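Local coordinates for protein acetate CoA-transferase subunit beta (Escherichia coli DH5[alpha], PDB 5DBN) that transfers coenzyme A from acetyl-CoA to acetoacetate and other short-chain carboxylates through a covalent enzyme-CoA intermediate, activating short-chain fatty acids for degradation, at residues I7-R10 with V11-L15; A77-D80 with S81-F85. All coordinates share one frame; numbering follows the deposited sequence.

Contact 1 of 2, residues I7-R10 with V11-L15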
ATOM      1  N   ILE B   7      28.543  -9.581  23.383  1.00 40.56           N
ATOM      2  CA  ILE B   7      27.497 -10.028  22.469  1.00 36.94           C
ATOM      3  C   ILE B   7      27.296  -9.002  21.352  1.00 36.34           C
ATOM      4  O   ILE B   7      27.345  -9.341  20.170  1.00 35.96           O
ATOM      5  CB  ILE B   7      26.165 -10.265  23.208  1.00 34.45           C
ATOM      6  CG1 ILE B   7      26.320 -11.409  24.211  1.00 33.89           C
ATOM      7  CG2 ILE B   7      25.041 -10.583  22.219  1.00 31.63           C
ATOM      8  CD1 ILE B   7      25.184 -11.523  25.199  1.00 33.06           C
ATOM      9  N   ALA B   8      27.055  -7.753  21.741  1.00 35.98           N
ATOM     10  CA  ALA B   8      26.846  -6.670  20.786  1.00 34.53           C
ATOM     11  C   ALA B   8      28.035  -6.539  19.845  1.00 35.75           C
ATOM     12  O   ALA B   8      27.874  -6.339  18.641  1.00 34.93           O
ATOM     13  CB  ALA B   8      26.605  -5.361  21.515  1.00 34.24           C
ATOM     14  N   ARG B   9      29.232  -6.646  20.410  1.00 37.88           N
ATOM     15  CA  ARG B   9      30.463  -6.560  19.637  1.00 39.30           C
ATOM     16  C   ARG B   9      30.527  -7.666  18.585  1.00 35.53           C
ATOM     17  O   ARG B   9      30.855  -7.412  17.427  1.00 33.56           O
ATOM     18  CB  ARG B   9      31.673  -6.640  20.570  1.00 45.67           C
ATOM     19  CG  ARG B   9      33.026  -6.544  19.888  1.00 51.16           C
ATOM     20  CD  ARG B   9      34.139  -6.496  20.925  1.00 57.59           C
ATOM     21  NE  ARG B   9      35.469  -6.425  20.326  1.00 62.63           N
ATOM     22  CZ  ARG B   9      36.596  -6.291  21.022  1.00 68.03           C
ATOM     23  NH1 ARG B   9      36.561  -6.213  22.347  1.00 70.07           N
ATOM     24  NH2 ARG B   9      37.764  -6.233  20.394  1.00 70.82           N
ATOM     25  N   ARG B  10      30.210  -8.894  18.988  1.00 32.19           N
ATOM     26  CA  ARG B  10      30.228 -10.019  18.058  1.00 31.24           C
ATOM     27  C   ARG B  10      29.181  -9.870  16.951  1.00 29.14           C
ATOM     28  O   ARG B  10      29.469 -10.130  15.783  1.00 28.96           O
ATOM     29  CB  ARG B  10      30.020 -11.341  18.805  1.00 31.54           C
ATOM     30  CG  ARG B  10      29.950 -12.569  17.895  1.00 31.52           C
ATOM     31  CD  ARG B  10      31.192 -12.708  17.017  1.00 32.69           C
ATOM     32  NE  ARG B  10      31.033 -13.733  15.988  1.00 32.74           N
ATOM     33  CZ  ARG B  10      30.502 -13.517  14.787  1.00 32.31           C
ATOM     34  NH1 ARG B  10      30.054 -12.315  14.449  1.00 30.98           N
ATOM     35  NH2 ARG B  10      30.406 -14.513  13.918  1.00 33.41           N
ATOM     36  N   VAL B  11      27.971  -9.460  17.317  1.00 28.89           N
ATOM     37  CA  VAL B  11      26.911  -9.251  16.336  1.00 28.42           C
ATOM     38  C   VAL B  11      27.306  -8.166  15.336  1.00 32.00           C
ATOM     39  O   VAL B  11      27.031  -8.282  14.139  1.00 32.51           O
ATOM     40  CB  VAL B  11      25.574  -8.870  17.016  1.00 26.99           C
ATOM     41  CG1 VAL B  11      24.529  -8.461  15.982  1.00 24.35           C
ATOM     42  CG2 VAL B  11      25.050 -10.028  17.854  1.00 27.38           C
ATOM     43  N   ALA B  12      27.948  -7.113  15.830  1.00 34.30           N
ATOM     44  CA  ALA B  12      28.392  -6.017  14.978  1.00 35.46           C
ATOM     45  C   ALA B  12      29.340  -6.508  13.889  1.00 37.98           C
ATOM     46  O   ALA B  12      29.317  -6.014  12.762  1.00 38.43           O
ATOM     47  CB  ALA B  12      29.063  -4.939  15.815  1.00 36.70           C
ATOM     48  N   GLN B  13      30.175  -7.483  14.234  1.00 39.91           N
ATOM     49  CA  GLN B  13      31.124  -8.058  13.284  1.00 41.00           C
ATOM     50  C   GLN B  13      30.432  -8.921  12.227  1.00 37.09           C
ATOM     51  O   GLN B  13      31.031  -9.259  11.207  1.00 37.13           O
ATOM     52  CB  GLN B  13      32.182  -8.880  14.025  1.00 44.88           C
ATOM     53  CG  GLN B  13      33.152  -8.034  14.841  1.00 48.57           C
ATOM     54  CD  GLN B  13      34.110  -8.863  15.678  1.00 51.55           C
ATOM     55  OE1 GLN B  13      33.944 -10.075  15.819  1.00 52.15           O
ATOM     56  NE2 GLN B  13      35.122  -8.210  16.237  1.00 53.82           N
ATOM     57  N   GLU B  14      29.168  -9.262  12.462  1.00 34.37           N
ATOM     58  CA  GLU B  14      28.417 -10.101  11.529  1.00 33.04           C
ATOM     59  C   GLU B  14      27.863  -9.283  10.371  1.00 33.16           C
ATOM     60  O   GLU B  14      27.690  -9.797   9.266  1.00 32.98           O
ATOM     61  CB  GLU B  14      27.265 -10.807  12.248  1.00 31.11           C
ATOM     62  CG  GLU B  14      26.549 -11.854  11.405  1.00 29.99           C
ATOM     63  CD  GLU B  14      27.413 -13.061  11.092  1.00 31.30           C
ATOM     64  OE1 GLU B  14      28.458 -13.244  11.753  1.00 31.75           O
ATOM     65  OE2 GLU B  14      27.044 -13.826  10.177  1.00 31.29           O
ATOM     66  N   LEU B  15      27.584  -8.011  10.634  1.00 33.92           N
ATOM     67  CA  LEU B  15      26.973  -7.144   9.639  1.00 34.95           C
ATOM     68  C   LEU B  15      27.945  -6.815   8.512  1.00 36.24           C
ATOM     69  O   LEU B  15      29.141  -6.637   8.747  1.00 37.33           O
ATOM     70  CB  LEU B  15      26.485  -5.851  10.295  1.00 37.03           C
ATOM     71  CG  LEU B  15      25.566  -6.024  11.506  1.00 38.45           C
ATOM     72  CD1 LEU B  15      25.199  -4.672  12.094  1.00 38.89           C
ATOM     73  CD2 LEU B  15      24.315  -6.803  11.130  1.00 38.29           C
TER

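Contact 2 of 2, residues A77-D80 with S81-F85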
ATOM      1  N   ALA B  77      15.134   9.022   5.099  1.00 21.48           N
ATOM      2  CA  ALA B  77      13.856   9.058   4.397  1.00 24.75           C
ATOM      3  C   ALA B  77      12.707   8.717   5.336  1.00 26.22           C
ATOM      4  O   ALA B  77      12.811   7.801   6.152  1.00 19.97           O
ATOM      5  CB  ALA B  77      13.876   8.097   3.217  1.00 20.32           C
ATOM      6  N   MET B  78      11.617   9.470   5.212  1.00 20.76           N
ATOM      7  CA  MET B  78      10.414   9.247   6.004  1.00 20.61           C
ATOM      8  C   MET B  78       9.354   8.530   5.172  1.00 20.02           C
ATOM      9  O   MET B  78       9.262   8.733   3.964  1.00 20.09           O
ATOM     10  CB  MET B  78       9.869  10.580   6.521  1.00 21.72           C
ATOM     11  CG  MET B  78      10.853  11.359   7.389  1.00 22.72           C
ATOM     12  SD  MET B  78      11.193  10.550   8.969  1.00 22.71           S
ATOM     13  CE  MET B  78      12.823  11.182   9.351  1.00 31.66           C
ATOM     14  N   PHE B  79       8.553   7.695   5.829  1.00 21.15           N
ATOM     15  CA  PHE B  79       7.453   6.990   5.171  1.00 19.43           C
ATOM     16  C   PHE B  79       6.457   6.482   6.213  1.00 19.55           C
ATOM     17  O   PHE B  79       6.775   6.443   7.401  1.00 19.62           O
ATOM     18  CB  PHE B  79       7.993   5.834   4.328  1.00 18.77           C
ATOM     19  CG  PHE B  79       9.080   5.047   5.003  1.00 18.43           C
ATOM     20  CD1 PHE B  79       8.776   4.103   5.969  1.00 17.89           C
ATOM     21  CD2 PHE B  79      10.410   5.254   4.669  1.00 18.21           C
ATOM     22  CE1 PHE B  79       9.777   3.379   6.591  1.00 17.51           C
ATOM     23  CE2 PHE B  79      11.415   4.533   5.287  1.00 19.68           C
ATOM     24  CZ  PHE B  79      11.097   3.593   6.251  1.00 17.52           C
ATOM     25  N   ASP B  80       5.256   6.099   5.778  1.00 22.63           N
ATOM     26  CA  ASP B  80       4.231   5.638   6.718  1.00 23.18           C
ATOM     27  C   ASP B  80       4.472   4.189   7.138  1.00 21.85           C
ATOM     28  O   ASP B  80       5.415   3.545   6.681  1.00 21.88           O
ATOM     29  CB  ASP B  80       2.815   5.805   6.132  1.00 24.72           C
ATOM     30  CG  ASP B  80       2.586   5.001   4.863  1.00 25.74           C
ATOM     31  OD1 ASP B  80       2.927   3.801   4.820  1.00 25.94           O
ATOM     32  OD2 ASP B  80       2.030   5.577   3.905  1.00 26.72           O
ATOM     33  N   SER B  81       3.611   3.689   8.016  1.00 21.44           N
ATOM     34  CA  SER B  81       3.793   2.372   8.615  1.00 21.25           C
ATOM     35  C   SER B  81       3.561   1.227   7.630  1.00 21.37           C
ATOM     36  O   SER B  81       4.180   0.169   7.747  1.00 20.94           O
ATOM     37  CB  SER B  81       2.858   2.214   9.814  1.00 22.02           C
ATOM     38  OG  SER B  81       3.102   3.224  10.778  1.00 21.60           O
ATOM     39  N   ALA B  82       2.655   1.423   6.677  1.00 22.37           N
ATOM     40  CA  ALA B  82       2.401   0.408   5.659  1.00 22.12           C
ATOM     41  C   ALA B  82       3.658   0.183   4.829  1.00 20.93           C
ATOM     42  O   ALA B  82       4.041  -0.953   4.557  1.00 20.16           O
ATOM     43  CB  ALA B  82       1.243   0.811   4.772  1.00 22.47           C
ATOM     44  N   MET B  83       4.282   1.279   4.418  1.00 19.77           N
ATOM     45  CA  MET B  83       5.547   1.224   3.698  1.00 20.88           C
ATOM     46  C   MET B  83       6.635   0.604   4.568  1.00 20.55           C
ATOM     47  O   MET B  83       7.435  -0.204   4.095  1.00 18.79           O
ATOM     48  CB  MET B  83       5.968   2.625   3.248  1.00 20.72           C
ATOM     49  CG  MET B  83       7.301   2.669   2.517  1.00 20.26           C
ATOM     50  SD  MET B  83       7.310   1.612   1.060  1.00 27.00           S
ATOM     51  CE  MET B  83       8.908   2.015   0.360  1.00 32.33           C
ATOM     52  N   SER B  84       6.662   0.996   5.838  1.00 20.90           N
ATOM     53  CA  SER B  84       7.658   0.491   6.776  1.00 21.31           C
ATOM     54  C   SER B  84       7.646  -1.031   6.835  1.00 22.16           C
ATOM     55  O   SER B  84       8.686  -1.677   6.698  1.00 22.60           O
ATOM     56  CB  SER B  84       7.419   1.060   8.175  1.00 21.42           C
ATOM     57  OG  SER B  84       8.392   0.586   9.090  1.00 20.83           O
ATOM     58  N   PHE B  85       6.467  -1.601   7.047  1.00 21.45           N
ATOM     59  CA  PHE B  85       6.344  -3.043   7.173  1.00 20.83           C
ATOM     60  C   PHE B  85       6.225  -3.724   5.815  1.00 20.29           C
ATOM     61  O   PHE B  85       6.292  -4.946   5.726  1.00 21.12           O
ATOM     62  CB  PHE B  85       5.165  -3.390   8.080  1.00 21.39           C
ATOM     63  CG  PHE B  85       5.470  -3.182   9.535  1.00 21.82           C
ATOM     64  CD1 PHE B  85       5.275  -1.945  10.128  1.00 22.10           C
ATOM     65  CD2 PHE B  85       6.001  -4.209  10.299  1.00 21.51           C
ATOM     66  CE1 PHE B  85       5.576  -1.744  11.461  1.00 21.89           C
ATOM     67  CE2 PHE B  85       6.306  -4.014  11.632  1.00 21.47           C
ATOM     68  CZ  PHE B  85       6.093  -2.778  12.214  1.00 21.64           C
TER

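Contact 1 of 2, residues I7-R10 with V11-L15
R10 reaches one helical turn ahead and closes the end of its guanidinium on a single carboxylate oxygen of E14. NH1 of R10 lies 3.3 Å from E14 OE1 and NH2 3.2 Å from the same atom, so one acceptor takes two donors in a salt bridge. OE1 sits close to the guanidinium plane; it takes NH1 on its anti lone pair, away from OE2, while NH2 approaches nearly along the C-O bond of that same oxygen. The arginine chain leaves with CG anti to the backbone N (chi1 177°) and then bends at chi2 (57°), which brings the guanidinium round to E14. Neither charge is spent on this pair alone: R10 NH2 also forms a salt bridge with E185, while E14 OE1 forms one with R175 and OE2 one with K134. The i to i+4 bridge reaches on from the last turn of helix 3-12, which packs on strands 95-98, 135-138 and 166-168 of the main sheet of this CoA-transferase subunit. The backbone there keeps helical pairing, V11 N to I7 O at 2.9 Å and A12 N to A8 O at 2.9 Å. Q13 N is held less firmly, 3.3 Å from R9 O with a weak second bond to R10 O. On the buried side I7 CG2 stands 4.4 Å from V11 CG2, while V97, I136 and V168 also pack against the valine.

Contact 2 of 2, residues A77-D80 with S81-F85
F79 lays its CB against the CG of M83, 3.7 Å away, the two side chains crossing at about a right angle at the start of an N-capped helix. D80 is the N-cap of helix 81-89: its OD1 accepts from M83 N at 2.9 Å in an almost straight bond (N-H...O angle 173°), the amide approaching nearly along the carboxylate C-O bond. With CG held between the backbone N and the carbonyl carbon (chi1 61°), the carboxylate is swung over the opening turn. Replacing D80 by alanine removes the capping carboxylate, and M83 N would probably be left without its acceptor, the first turn more prone to fray. The backbone of the same residue continues the grip, D80 O receiving S84 N at 3.0 Å. S84 lies beside E46, the predicted active-site residue, their side chains about 5 Å apart, and its hydroxyl is hydrogen-bonded to E46 O and to Q44 NE2. Two neighbouring subunits pack around this turn, one touching S81 and the other A82 and M83. The F79 ring meets S84 CB at its edge, CE1 of F79 lying 3.7 Å from that CB, which is in the ring plane.

Overall arrangement
Contact 1 comes first along the chain and contact 2 follows in series, both in the same CoA-transferase fold. Their centres are 27 Å apart and their nearest atoms about 17 Å, so they do not touch. Contact 1 belongs to helix 3-12, packed on the central mixed sheet, its centre about 10 Å from the centre of the chain; contact 2 joins strand 76-78 to helix 81-89 farther out, about 21 Å from it. No other subunit reaches contact 1, whereas two reach contact 2, beside the predicted active site. The pair illustrates two local ways of tying a helix: a side-chain bridge near its C-terminal end and a cap at its start.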